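Protein ACDH-11, isoform b (Caenorhabditis elegans, PDB 4Y9J) belongs to the acyl-CoA dehydrogenase family and binds flavin-adenine dinucleotide in a four-chain assembly. Local coordinates at residues 32-35 with 36-40; 306-309 with 310-314; 341-345 with 346-350; 428-431 with 432-435. One frame throughout, in Å; residues are numbered along the deposited sequence.

Contact 1. Residues 32-35 with 36-40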
loop_
_atom_site.group_PDB
_atom_site.type_symbol
_atom_site.label_atom_id
_atom_site.label_comp_id
_atom_site.label_asym_id
_atom_site.label_seq_id
_atom_site.Cartn_x
_atom_site.Cartn_y
_atom_site.Cartn_z
ATOM N N PRO B 32 21.017 16.746 30.261
ATOM C CA PRO B 32 22.148 17.512 30.780
ATOM C C PRO B 32 21.799 18.689 31.660
ATOM O O PRO B 32 22.468 18.892 32.652
ATOM C CB PRO B 32 22.815 17.998 29.503
ATOM C CG PRO B 32 22.602 16.887 28.538
ATOM C CD PRO B 32 21.195 16.458 28.825
ATOM N N ILE B 33 20.797 19.487 31.315
ATOM C CA ILE B 33 20.531 20.704 32.060
ATOM C C ILE B 33 19.135 20.984 32.571
ATOM O O ILE B 33 18.974 21.914 33.337
ATOM C CB ILE B 33 20.865 21.992 31.292
ATOM C CG1 ILE B 33 20.069 22.114 30.030
ATOM C CG2 ILE B 33 22.361 22.186 31.063
ATOM C CD1 ILE B 33 20.076 23.554 29.577
ATOM N N LEU B 34 18.131 20.220 32.155
ATOM C CA LEU B 34 16.762 20.432 32.614
ATOM C C LEU B 34 16.557 20.489 34.129
ATOM O O LEU B 34 15.919 21.410 34.631
ATOM C CB LEU B 34 15.858 19.325 32.048
ATOM C CG LEU B 34 14.390 19.545 32.335
ATOM C CD1 LEU B 34 13.958 20.946 31.937
ATOM C CD2 LEU B 34 13.661 18.460 31.570
ATOM N N ASP B 35 17.030 19.471 34.837
ATOM C CA ASP B 35 16.841 19.433 36.268
ATOM C C ASP B 35 17.608 20.599 36.948
ATOM O O ASP B 35 17.061 21.246 37.844
ATOM C CB ASP B 35 17.298 18.081 36.825
ATOM C CG ASP B 35 17.121 17.958 38.371
ATOM O OD1 ASP B 35 15.962 17.815 38.851
ATOM O OD2 ASP B 35 18.146 17.971 39.086
ATOM N N ARG B 36 18.870 20.847 36.564
ATOM C CA ARG B 36 19.643 21.978 37.125
ATOM C C ARG B 36 18.912 23.303 36.919
ATOM O O ARG B 36 18.896 24.119 37.810
ATOM C CB ARG B 36 21.076 22.044 36.579
ATOM C CG ARG B 36 22.000 20.957 37.112
ATOM C CD ARG B 36 23.476 21.298 37.028
ATOM N NE ARG B 36 24.027 21.612 35.696
ATOM C CZ ARG B 36 24.247 20.730 34.717
ATOM N NH1 ARG B 36 23.953 19.442 34.868
ATOM N NH2 ARG B 36 24.767 21.141 33.557
ATOM N N THR B 37 18.272 23.478 35.765
ATOM C CA THR B 37 17.570 24.698 35.392
ATOM C C THR B 37 16.314 24.882 36.210
ATOM O O THR B 37 16.049 25.994 36.690
ATOM C CB THR B 37 17.190 24.656 33.914
ATOM O OG1 THR B 37 18.374 24.473 33.153
ATOM C CG2 THR B 37 16.466 25.929 33.481
ATOM N N LEU B 38 15.557 23.797 36.418
ATOM C CA LEU B 38 14.367 23.850 37.277
ATOM C C LEU B 38 14.702 24.164 38.749
ATOM O O LEU B 38 13.990 24.911 39.446
ATOM C CB LEU B 38 13.550 22.531 37.213
ATOM C CG LEU B 38 13.033 22.132 35.829
ATOM C CD1 LEU B 38 12.221 20.828 35.920
ATOM C CD2 LEU B 38 12.290 23.295 35.178
ATOM N N ARG B 39 15.765 23.553 39.242
ATOM C CA ARG B 39 16.279 23.907 40.572
ATOM C C ARG B 39 16.520 25.410 40.762
ATOM O O ARG B 39 16.301 25.914 41.825
ATOM C CB ARG B 39 17.596 23.207 40.840
ATOM C CG ARG B 39 17.505 21.762 41.237
ATOM C CD ARG B 39 18.899 21.184 41.418
ATOM N NE ARG B 39 18.763 19.779 41.755
ATOM C CZ ARG B 39 18.466 19.334 42.974
ATOM N NH1 ARG B 39 18.311 20.181 43.995
ATOM N NH2 ARG B 39 18.337 18.029 43.182
ATOM N N ARG B 40 17.006 26.105 39.740
ATOM C CA ARG B 40 17.285 27.534 39.828
ATOM C C ARG B 40 16.060 28.374 39.734
ATOM O O ARG B 40 15.971 29.386 40.372
ATOM C CB ARG B 40 18.161 27.975 38.669
ATOM C CG ARG B 40 19.515 27.350 38.717
ATOM C CD ARG B 40 20.411 27.938 37.631
ATOM N NE ARG B 40 20.672 29.339 37.965
ATOM C CZ ARG B 40 20.297 30.392 37.241
ATOM N NH1 ARG B 40 19.657 30.238 36.051
ATOM N NH2 ARG B 40 20.604 31.607 37.721
HETATM O O HOH W 1 20.225 19.131 34.810
#

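Contact 2. Residues 306-309 with 310-314. With UCC (S-{(3S,5R,9R)-1-[(2R,3S,4R,5R)-5-(6-amino-9H-purin-9-yl)-4-hydroxy-3-(phosphonooxy)tetrahydrofuran-2-yl]-3,5,9-trihydroxy-8,8-dimethyl-3,5-dioxido-10,14-dioxo-2,4,6-trioxa-11,15-diaza-3lambda~5~,5lambda~5~-diphosphaheptadecan-17-yl} undecanethioate), chain F.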
loop_
_atom_site.group_PDB
_atom_site.type_symbol
_atom_site.label_atom_id
_atom_site.label_comp_id
_atom_site.label_asym_id
_atom_site.label_seq_id
_atom_site.Cartn_x
_atom_site.Cartn_y
_atom_site.Cartn_z
ATOM N N ALA B 306 -5.670 40.396 15.378
ATOM C CA ALA B 306 -5.303 40.742 16.751
ATOM C C ALA B 306 -5.886 39.724 17.759
ATOM O O ALA B 306 -5.174 39.257 18.620
ATOM C CB ALA B 306 -5.709 42.172 17.102
ATOM N N GLY B 307 -7.153 39.364 17.624
ATOM C CA GLY B 307 -7.759 38.317 18.434
ATOM C C GLY B 307 -7.026 36.987 18.445
ATOM O O GLY B 307 -6.938 36.345 19.495
ATOM N N ILE B 308 -6.556 36.535 17.279
ATOM C CA ILE B 308 -5.877 35.243 17.191
ATOM C C ILE B 308 -4.432 35.307 17.653
ATOM O O ILE B 308 -3.740 34.279 17.650
ATOM C CB ILE B 308 -6.072 34.646 15.761
ATOM C CG1 ILE B 308 -6.093 33.102 15.715
ATOM C CG2 ILE B 308 -5.028 35.069 14.750
ATOM C CD1 ILE B 308 -6.897 32.491 16.841
ATOM N N SER B 309 -3.933 36.499 17.986
ATOM C CA SER B 309 -2.509 36.640 18.357
ATOM C C SER B 309 -2.025 35.757 19.532
ATOM O O SER B 309 -0.893 35.272 19.490
ATOM C CB SER B 309 -2.106 38.118 18.542
ATOM O OG SER B 309 -2.766 38.789 19.556
ATOM N N ASN B 310 -2.881 35.445 20.526
ATOM C CA ASN B 310 -2.434 34.591 21.646
ATOM C C ASN B 310 -2.224 33.149 21.236
ATOM O O ASN B 310 -1.305 32.475 21.676
ATOM C CB ASN B 310 -3.380 34.716 22.820
ATOM C CG ASN B 310 -3.300 36.034 23.509
ATOM O OD1 ASN B 310 -4.323 36.667 23.927
ATOM N ND2 ASN B 310 -2.095 36.430 23.763
ATOM N N MET B 311 -2.990 32.691 20.272
ATOM C CA MET B 311 -2.779 31.414 19.708
ATOM C C MET B 311 -1.474 31.368 18.971
ATOM O O MET B 311 -0.744 30.364 19.067
ATOM C CB MET B 311 -3.957 31.027 18.806
ATOM C CG MET B 311 -3.763 29.898 17.872
ATOM S SD MET B 311 -4.056 28.213 18.538
ATOM C CE MET B 311 -5.861 28.188 18.276
ATOM N N LEU B 312 -1.232 32.340 18.105
ATOM C CA LEU B 312 0.089 32.396 17.410
ATOM C C LEU B 312 1.245 32.372 18.445
ATOM O O LEU B 312 2.159 31.546 18.344
ATOM C CB LEU B 312 0.238 33.641 16.502
ATOM C CG LEU B 312 -0.751 33.845 15.317
ATOM C CD1 LEU B 312 -0.507 35.235 14.661
ATOM C CD2 LEU B 312 -0.616 32.676 14.329
ATOM N N ASN B 313 1.213 33.221 19.456
ATOM C CA ASN B 313 2.298 33.220 20.384
ATOM C C ASN B 313 2.469 31.975 21.201
ATOM O O ASN B 313 3.604 31.598 21.411
ATOM C CB ASN B 313 2.163 34.419 21.271
ATOM C CG ASN B 313 2.456 35.723 20.481
ATOM O OD1 ASN B 313 3.238 35.719 19.470
ATOM N ND2 ASN B 313 1.822 36.838 20.897
ATOM N N ILE B 314 1.364 31.339 21.691
ATOM C CA ILE B 314 1.506 30.105 22.480
ATOM C C ILE B 314 1.981 29.003 21.635
ATOM O O ILE B 314 2.821 28.229 22.096
ATOM C CB ILE B 314 0.152 29.695 23.194
ATOM C CG1 ILE B 314 -0.150 30.638 24.324
ATOM C CG2 ILE B 314 0.180 28.249 23.726
ATOM C CD1 ILE B 314 0.769 30.513 25.528
HETATM O OA1 UCC F . 0.855 26.738 10.950
HETATM C CA1 UCC F . -0.190 26.566 11.689
HETATM C CA2 UCC F . -0.572 25.350 12.540
HETATM C CA3 UCC F . 0.465 24.326 12.881
HETATM C CA4 UCC F . 0.343 23.841 14.364
HETATM C CA5 UCC F . 1.557 24.333 15.163
HETATM C CA6 UCC F . 2.079 23.274 16.071
HETATM C CA7 UCC F . 3.282 23.756 16.865
HETATM C CA8 UCC F . 3.400 22.580 17.750
HETATM C CA9 UCC F . 4.670 21.962 17.984
HETATM C C10 UCC F . 4.781 20.602 17.459
HETATM C C11 UCC F . 5.893 20.764 16.433
HETATM S S UCC F . -1.447 27.657 11.861
HETATM C CP1 UCC F . -1.105 29.119 10.809
HETATM C CP2 UCC F . 0.132 29.885 11.162
HETATM N NP1 UCC F . 0.200 31.194 10.481
HETATM C CP3 UCC F . 1.091 32.077 10.937
HETATM O OP1 UCC F . 1.935 31.830 11.799
HETATM C CP4 UCC F . 0.992 33.487 10.390
HETATM C CP5 UCC F . 2.371 33.926 9.876
HETATM N NP2 UCC F . 2.180 35.337 9.565
HETATM C CP6 UCC F . 2.257 36.324 10.458
HETATM O OP2 UCC F . 2.607 36.157 11.618
HETATM C CP8 UCC F . 1.997 37.706 9.894
HETATM O OP3 UCC F . 3.012 38.619 10.410
HETATM C CPB UCC F . 0.714 38.378 10.323
HETATM C CP7 UCC F . 0.285 38.303 11.795
HETATM C CP9 UCC F . -0.343 37.274 9.882
HETATM C CPA UCC F . 0.190 39.441 9.332
HETATM O O7 UCC F . -1.072 39.970 9.811
HETATM P P2 UCC F . -1.589 41.418 9.299
HETATM O O21 UCC F . -2.957 41.721 9.890
HETATM O O22 UCC F . -1.262 41.483 7.801
HETATM O O6 UCC F . -0.448 42.357 9.980
HETATM P P1 UCC F . -0.618 43.497 11.079
HETATM O O11 UCC F . -1.522 44.632 10.622
HETATM O O12 UCC F . 0.803 43.794 11.456
HETATM O "O5'" UCC F . -1.351 42.617 12.292
HETATM C "C5'" UCC F . -2.672 42.985 12.758
HETATM C "C4'" UCC F . -2.704 43.172 14.287
HETATM C "C3'" UCC F . -1.757 44.283 14.733
HETATM O "O3'" UCC F . -2.361 44.831 15.877
HETATM P P3 UCC F . -2.886 46.320 15.924
HETATM O O33 UCC F . -3.531 46.384 17.290
HETATM O O32 UCC F . -3.973 46.371 14.876
HETATM O O31 UCC F . -1.616 47.175 15.686
HETATM C "C2'" UCC F . -0.461 43.594 15.139
HETATM O "O2'" UCC F . 0.251 44.215 16.208
HETATM O "O4'" UCC F . -2.245 41.968 14.936
HETATM C "C1'" UCC F . -1.068 42.288 15.667
HETATM N N9 UCC F . -0.160 41.132 15.704
HETATM C C4 UCC F . 0.312 40.644 16.846
HETATM N N3 UCC F . 0.121 40.906 18.161
HETATM C C8 UCC F . 0.359 40.476 14.640
HETATM N N7 UCC F . 1.163 39.496 15.091
HETATM C C5 UCC F . 1.172 39.534 16.443
HETATM C C6 UCC F . 1.777 38.737 17.544
HETATM N N6 UCC F . 2.585 37.691 17.235
HETATM N N1 UCC F . 1.550 39.144 18.834
HETATM C C2 UCC F . 0.748 40.193 19.113
#

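Contact 3. Residues 341-345 with 346-350. With FAD (flavin-adenine dinucleotide), chain C.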
loop_
_atom_site.group_PDB
_atom_site.type_symbol
_atom_site.label_atom_id
_atom_site.label_comp_id
_atom_site.label_asym_id
_atom_site.label_seq_id
_atom_site.Cartn_x
_atom_site.Cartn_y
_atom_site.Cartn_z
ATOM N N ARG B 341 29.135 1.635 19.587
ATOM C CA ARG B 341 29.539 1.407 18.187
ATOM C C ARG B 341 31.047 1.486 18.124
ATOM O O ARG B 341 31.579 2.535 18.378
ATOM C CB ARG B 341 28.915 2.454 17.265
ATOM C CG ARG B 341 29.187 2.255 15.774
ATOM C CD ARG B 341 28.858 0.851 15.228
ATOM N NE ARG B 341 29.085 0.766 13.757
ATOM C CZ ARG B 341 28.894 -0.326 12.969
ATOM N NH1 ARG B 341 28.418 -1.480 13.431
ATOM N NH2 ARG B 341 29.164 -0.250 11.647
ATOM N N VAL B 342 31.696 0.378 17.757
ATOM C CA VAL B 342 33.157 0.318 17.575
ATOM C C VAL B 342 33.509 0.716 16.174
ATOM O O VAL B 342 32.949 0.178 15.188
ATOM C CB VAL B 342 33.713 -1.085 17.818
ATOM C CG1 VAL B 342 35.233 -1.085 17.653
ATOM C CG2 VAL B 342 33.322 -1.557 19.221
ATOM N N VAL B 343 34.422 1.669 16.092
ATOM C CA VAL B 343 34.992 2.105 14.837
ATOM C C VAL B 343 36.518 2.281 15.034
ATOM O O VAL B 343 36.997 2.990 15.928
ATOM C CB VAL B 343 34.352 3.394 14.297
ATOM C CG1 VAL B 343 32.830 3.203 14.094
ATOM C CG2 VAL B 343 34.717 4.580 15.197
ATOM N N PHE B 344 37.244 1.534 14.208
ATOM C CA PHE B 344 38.699 1.540 14.172
ATOM C C PHE B 344 39.214 1.164 15.537
ATOM O O PHE B 344 40.134 1.780 16.043
ATOM C CB PHE B 344 39.250 2.882 13.682
ATOM C CG PHE B 344 38.954 3.156 12.234
ATOM C CD1 PHE B 344 39.811 2.683 11.226
ATOM C CD2 PHE B 344 37.824 3.877 11.864
ATOM C CE1 PHE B 344 39.539 2.936 9.872
ATOM C CE2 PHE B 344 37.544 4.140 10.515
ATOM C CZ PHE B 344 38.400 3.659 9.520
ATOM N N GLY B 345 38.581 0.142 16.115
ATOM C CA GLY B 345 39.100 -0.518 17.279
ATOM C C GLY B 345 38.651 0.076 18.596
ATOM O O GLY B 345 39.018 -0.431 19.617
ATOM N N GLN B 346 37.918 1.178 18.586
ATOM C CA GLN B 346 37.231 1.599 19.829
ATOM C C GLN B 346 35.907 2.330 19.626
ATOM O O GLN B 346 35.538 2.653 18.484
ATOM C CB GLN B 346 38.155 2.399 20.733
ATOM C CG GLN B 346 38.587 3.714 20.153
ATOM C CD GLN B 346 39.849 4.174 20.824
ATOM O OE1 GLN B 346 40.317 3.533 21.763
ATOM N NE2 GLN B 346 40.414 5.278 20.341
ATOM N N THR B 347 35.177 2.549 20.741
ATOM C CA THR B 347 33.842 3.069 20.660
ATOM C C THR B 347 33.950 4.504 20.161
ATOM O O THR B 347 34.939 5.216 20.440
ATOM C CB THR B 347 33.060 2.979 21.994
ATOM O OG1 THR B 347 33.778 3.644 23.038
ATOM C CG2 THR B 347 32.851 1.528 22.409
ATOM N N GLN B 348 32.984 4.898 19.358
ATOM C CA GLN B 348 32.957 6.303 18.867
ATOM C C GLN B 348 33.257 7.318 19.960
ATOM O O GLN B 348 33.886 8.318 19.721
ATOM C CB GLN B 348 31.633 6.695 18.271
ATOM C CG GLN B 348 31.248 5.940 17.035
ATOM C CD GLN B 348 29.804 6.227 16.618
ATOM O OE1 GLN B 348 28.922 6.462 17.444
ATOM N NE2 GLN B 348 29.565 6.183 15.314
ATOM N N SER B 349 32.737 7.058 21.144
ATOM C CA SER B 349 32.865 7.986 22.238
ATOM C C SER B 349 34.308 8.319 22.600
ATOM O O SER B 349 34.540 9.339 23.247
ATOM C CB SER B 349 32.134 7.397 23.459
ATOM O OG SER B 349 32.817 6.282 23.987
ATOM N N LYS B 350 35.252 7.420 22.277
ATOM C CA LYS B 350 36.660 7.598 22.604
ATOM C C LYS B 350 37.405 8.460 21.567
ATOM O O LYS B 350 38.596 8.788 21.740
ATOM C CB LYS B 350 37.379 6.221 22.756
ATOM C CG LYS B 350 36.766 5.263 23.787
ATOM C CD LYS B 350 36.929 5.835 25.166
ATOM C CE LYS B 350 35.779 5.512 26.094
ATOM N NZ LYS B 350 35.768 4.080 26.471
HETATM P PA FAD C . 29.763 3.838 11.034
HETATM O O1A FAD C . 31.288 3.838 10.673
HETATM O O2A FAD C . 29.294 2.768 12.034
HETATM O O5B FAD C . 29.289 5.217 11.782
HETATM C C5B FAD C . 29.629 6.459 11.213
HETATM C C4B FAD C . 29.870 7.377 12.376
HETATM O O4B FAD C . 31.087 6.863 12.965
HETATM C C3B FAD C . 30.101 8.791 11.855
HETATM O O3B FAD C . 29.840 9.817 12.846
HETATM C C2B FAD C . 31.590 8.735 11.506
HETATM O O2B FAD C . 32.215 10.001 11.577
HETATM C C1B FAD C . 32.058 7.928 12.717
HETATM N N9A FAD C . 33.428 7.428 12.517
HETATM C C8A FAD C . 33.768 6.288 11.826
HETATM N N7A FAD C . 35.155 6.145 11.895
HETATM C C5A FAD C . 35.662 7.208 12.652
HETATM C C6A FAD C . 36.985 7.663 13.116
HETATM N N6A FAD C . 38.026 6.899 12.745
HETATM N N1A FAD C . 37.078 8.777 13.878
HETATM C C2A FAD C . 36.028 9.537 14.240
HETATM N N3A FAD C . 34.782 9.179 13.843
HETATM C C4A FAD C . 34.536 8.069 13.065
HETATM N N1 FAD C . 28.149 0.626 0.996
HETATM C C2 FAD C . 28.627 -0.186 0.037
HETATM O O2 FAD C . 29.722 -0.704 0.219
HETATM N N3 FAD C . 27.991 -0.373 -1.117
HETATM C C4 FAD C . 26.803 0.139 -1.379
HETATM O O4 FAD C . 26.170 -0.085 -2.426
HETATM C C4X FAD C . 26.178 1.032 -0.367
HETATM N N5 FAD C . 24.931 1.573 -0.501
HETATM C C5X FAD C . 24.421 2.442 0.431
HETATM C C6 FAD C . 23.159 3.036 0.296
HETATM C C7 FAD C . 22.682 3.908 1.300
HETATM C C7M FAD C . 21.369 4.574 1.127
HETATM C C8 FAD C . 23.493 4.161 2.493
HETATM C C8M FAD C . 22.990 5.100 3.595
HETATM C C9 FAD C . 24.733 3.574 2.649
HETATM C C9A FAD C . 25.227 2.711 1.670
HETATM N N10 FAD C . 26.425 2.077 1.825
HETATM C C10 FAD C . 26.958 1.234 0.851
HETATM C "C1'" FAD C . 27.143 2.262 3.082
HETATM C "C2'" FAD C . 27.940 3.508 3.359
HETATM O "O2'" FAD C . 29.136 3.558 2.539
HETATM C "C3'" FAD C . 28.139 3.454 4.877
HETATM O "O3'" FAD C . 26.932 3.804 5.566
HETATM C "C4'" FAD C . 29.141 4.517 5.217
HETATM O "O4'" FAD C . 30.404 4.077 4.663
HETATM C "C5'" FAD C . 29.138 4.725 6.741
HETATM O "O5'" FAD C . 29.561 3.498 7.353
HETATM P P FAD C . 28.613 2.815 8.515
HETATM O O1P FAD C . 27.186 2.789 8.017
HETATM O O2P FAD C . 29.283 1.482 8.874
HETATM O O3P FAD C . 28.783 3.912 9.698
#

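Contact 4. Residues 428-431 with 432-435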
loop_
_atom_site.group_PDB
_atom_site.type_symbol
_atom_site.label_atom_id
_atom_site.label_comp_id
_atom_site.label_asym_id
_atom_site.label_seq_id
_atom_site.Cartn_x
_atom_site.Cartn_y
_atom_site.Cartn_z
ATOM N N GLU B 428 14.835 4.257 7.794
ATOM C CA GLU B 428 13.549 4.582 8.372
ATOM C C GLU B 428 13.152 3.613 9.480
ATOM O O GLU B 428 12.471 4.051 10.484
ATOM C CB GLU B 428 12.450 4.628 7.324
ATOM C CG GLU B 428 12.517 5.901 6.504
ATOM C CD GLU B 428 12.017 7.162 7.219
ATOM O OE1 GLU B 428 11.440 7.093 8.351
ATOM O OE2 GLU B 428 12.222 8.266 6.651
ATOM N N ASP B 429 13.571 2.365 9.371
ATOM C CA ASP B 429 13.069 1.366 10.340
ATOM C C ASP B 429 13.793 1.486 11.715
ATOM O O ASP B 429 13.321 0.916 12.671
ATOM C CB ASP B 429 12.985 -0.077 9.785
ATOM C CG ASP B 429 14.230 -0.527 9.067
ATOM O OD1 ASP B 429 15.012 0.351 8.460
ATOM O OD2 ASP B 429 14.295 -1.789 8.993
ATOM N N THR B 430 14.853 2.306 11.816
ATOM C CA THR B 430 15.445 2.708 13.088
ATOM C C THR B 430 14.669 3.742 13.935
ATOM O O THR B 430 14.924 3.880 15.159
ATOM C CB THR B 430 16.823 3.291 12.929
ATOM O OG1 THR B 430 16.784 4.594 12.317
ATOM C CG2 THR B 430 17.753 2.343 12.253
ATOM N N GLY B 431 13.714 4.439 13.321
ATOM C CA GLY B 431 13.051 5.574 13.929
ATOM C C GLY B 431 13.822 6.882 13.878
ATOM O O GLY B 431 13.264 7.932 14.213
ATOM N N LEU B 432 15.112 6.859 13.457
ATOM C CA LEU B 432 15.893 8.086 13.485
ATOM C C LEU B 432 15.537 9.119 12.463
ATOM O O LEU B 432 15.460 10.316 12.742
ATOM C CB LEU B 432 17.383 7.746 13.411
ATOM C CG LEU B 432 17.852 6.852 14.570
ATOM C CD1 LEU B 432 19.209 6.219 14.340
ATOM C CD2 LEU B 432 17.849 7.621 15.891
ATOM N N PRO B 433 15.329 8.710 11.171
ATOM C CA PRO B 433 14.913 9.691 10.205
ATOM C C PRO B 433 13.655 10.419 10.483
ATOM O O PRO B 433 13.542 11.583 10.078
ATOM C CB PRO B 433 14.734 8.891 8.873
ATOM C CG PRO B 433 15.656 7.775 9.069
ATOM C CD PRO B 433 15.552 7.402 10.552
ATOM N N THR B 434 12.744 9.808 11.219
ATOM C CA THR B 434 11.561 10.531 11.640
ATOM C C THR B 434 11.907 11.868 12.340
ATOM O O THR B 434 11.226 12.846 12.144
ATOM C CB THR B 434 10.715 9.691 12.589
ATOM O OG1 THR B 434 10.356 8.459 11.934
ATOM C CG2 THR B 434 9.505 10.434 12.976
ATOM N N LEU B 435 12.919 11.835 13.188
ATOM C CA LEU B 435 13.357 13.006 13.912
ATOM C C LEU B 435 13.732 14.102 12.952
ATOM O O LEU B 435 13.379 15.278 13.199
ATOM C CB LEU B 435 14.541 12.703 14.841
ATOM C CG LEU B 435 14.232 11.672 15.936
ATOM C CD1 LEU B 435 15.539 11.298 16.583
ATOM C CD2 LEU B 435 13.260 12.281 16.941
HETATM O O HOH W 2 12.277 6.859 11.125
#

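Contact 1. Residues 32-35 with 36-40
D35 and R39 face each other one turn apart on the first turns of helix 34-41, and R39 is the side chain to follow. Its CB and CG run over the carbonyl oxygen of D35, CG passing 3.5 Å from D35 O. CD lies about equally far from that carbonyl and from the carboxylate, and NE then closes a salt bridge, R39 NE to D35 OD2 at 3.3 Å. Beyond it, R39 CZ and NH2 both stay 4.1 Å from D35 OD2. The oxygen is met from above the carboxylate plane, with the two flat groups 83° apart. D35 reaches this place because its CG stands anti to the backbone N (chi1 -180°); its other oxygen, OD1, is held by the hydroxyls of Y47 and Y28.

I33 is the N-cap residue, and its carbonyl takes two bonds from T37: OG1 lies 2.6 Å from I33 O, above the carbonyl plane, while T37 N comes at 3.0 Å nearly along the C=O direction. A water spans the start of the helix, giving a proton to P32 O and accepting from R36 N. The guanidinium of R36 comes back beside P32 and I33, NH2 3.6 Å from I33 CG2, and is also paired with D554 and with D589 of a second subunit. L34 and L38 pack on helix 121-135, L38 also touching helix 44-74, while P32 and I33 rest on helix 352-383.

Contact 2. Residues 306-309 with 310-314
The start of helix 304-338 forms one wall of the pocket for UCC, and within it S309 and N313, one turn apart, meet both each other and the adenine of the ligand. N313 grips the base with its whole amide: OD1 accepts from UCC N6 at 3.1 Å, and ND2 donates to UCC N1, also at 3.1 Å, with angles of 156° and 154°. Two bonds of opposite sense, both somewhat bent, fix the rotation of the amide and read the donor-acceptor edge of the purine. N313 CG lies 3.5 Å from S309 O, and the same carbonyl receives N313 N in the regular helical bond.

S309 brings its CB to 3.6 Å from UCC C2. Its hydroxyl sits between the backbone N and the carbonyl carbon (chi1 62°) and from there turns back to A306 O, 2.6 Å away and in the carbonyl plane, which also accepts from S309 N. The helix is kinked here, with the N of N310 and M311 lacking the usual bond to the turn before; M311 N makes a weak one to I308 O.

On another side of the helix, I308 and M311 run alongside each other, CD1 of I308 3.8 Å from M311 CB, and both touch L233 of strand 231-238. L312 lays CD2 near UCC OP1, further along the ligand. A helix that presents one asparagine amide to the adenine edge and packs I308 and M311 on a strand of the middle domain fits the ligand pocket of an acyl-CoA dehydrogenase fold.

Contact 3. Residues 341-345 with 346-350
Q346 pairs with V343 and so closes a tight hairpin through a type I' turn, with F344 and G345 at its corner, both at positive phi. Q346 O accepts V343 N at 2.8 Å, the donor standing 35° above the carbonyl plane, while the return bond from Q346 N to V343 O is weak. T347 comes next, in a non-hydrogen-bonded pair with V342; its CA approaches R341 O in a CA-H...O contact, and its hydroxyl shares a hydrogen bond with that of S349. Q348 N then donates to R341 O at 2.9 Å, nearly in line with the carbonyl.

From there the Q348 side chain, extended beyond CG, passes R341, with its CD 3.9 Å from R341 CB and the amide and guanidinium planes 83° apart. Its NE2 donates to FAD O4B at 2.9 Å, and to the carbonyl of C420. R341 bends at chi2 (52°) and sends its guanidinium to the diphosphate: NE meets FAD O2A at 2.6 Å, near the guanidinium plane, and NH2 adds weak bonds to O2A and O2P. NH1 turns to Q19 and to K193 of a second subunit. V343 lays CG2 3.7 Å from FAD N7A, and F344 offers a ring edge to that same nitrogen, CE2 at 3.4 Å.

Thus the hairpin holds the cofactor by several kinds of contact at once: an arginine whose charge should offset that of the diphosphate, an amide hydrogen-bonded to the ribose ring oxygen, and apolar groups at the adenine, with the second subunit supplying further hydrogen-bonding partners of FAD.

Contact 4. Residues 428-431 with 432-435
With OG1 of T430 set between the backbone N and the carbonyl carbon (chi1 71°), the hydroxyl turns toward the first residue of the next segment, while E428, bent at chi2 (-75°), folds its carboxylate back over P433. T430 OG1 accepts L432 N at 3.0 Å in a nearly straight bond of 164°, which makes an ST turn, and is itself bonded to the carbonyl of M427. The L432 side chain lies close against that same oxygen, its CG 3.4 Å from T430 OG1 and its CD1 near T430 CB. The P433 ring also comes up to this oxygen: its CD is 3.5 Å from T430 OG1, and its CB is 3.4 Å from E428 OE2. The E428 and P433 side chains run antiparallel past one another, and OE2 goes on to a salt bridge with R437.

This is the entry to helix 432-439 in the C-terminal domain of the acyl-CoA dehydrogenase fold, reached from the short 3-10 segment 428-430 through G431, which turns the chain at positive phi. A water lies between the loop and the helix start, accepting from T434 N at 3.0 Å beside E428 O and OE1. T434 CB lies 3.5 Å from G431 O. L432 and L435 pack on helix 304-338, P433 touches L278 of a second subunit, and T430 meets W85 of a third.

How the contacts relate
Contacts 2, 3 and 4 all lie in the C-terminal acyl-CoA dehydrogenase domain, while contact 1 belongs to the AidB-like N-terminal one. Contacts 2 and 3 sit at binding sites on opposite sides of the chain's centre, their centres about 49 Å apart, although helix 304-338 is followed in the chain by the hairpin of contact 3. Residues 306-314 hold UCC, with the side chain of L312 about 8 Å from an FAD; residues 341-350 hold another FAD, shared with a second subunit. Contact 4 is nearer to contact 3, about 10 Å between nearest atoms, and the side chain of its P433 lies about 10 Å from the same FAD that contact 3 binds. Contacts 1, 3 and 4 all touch the second subunit.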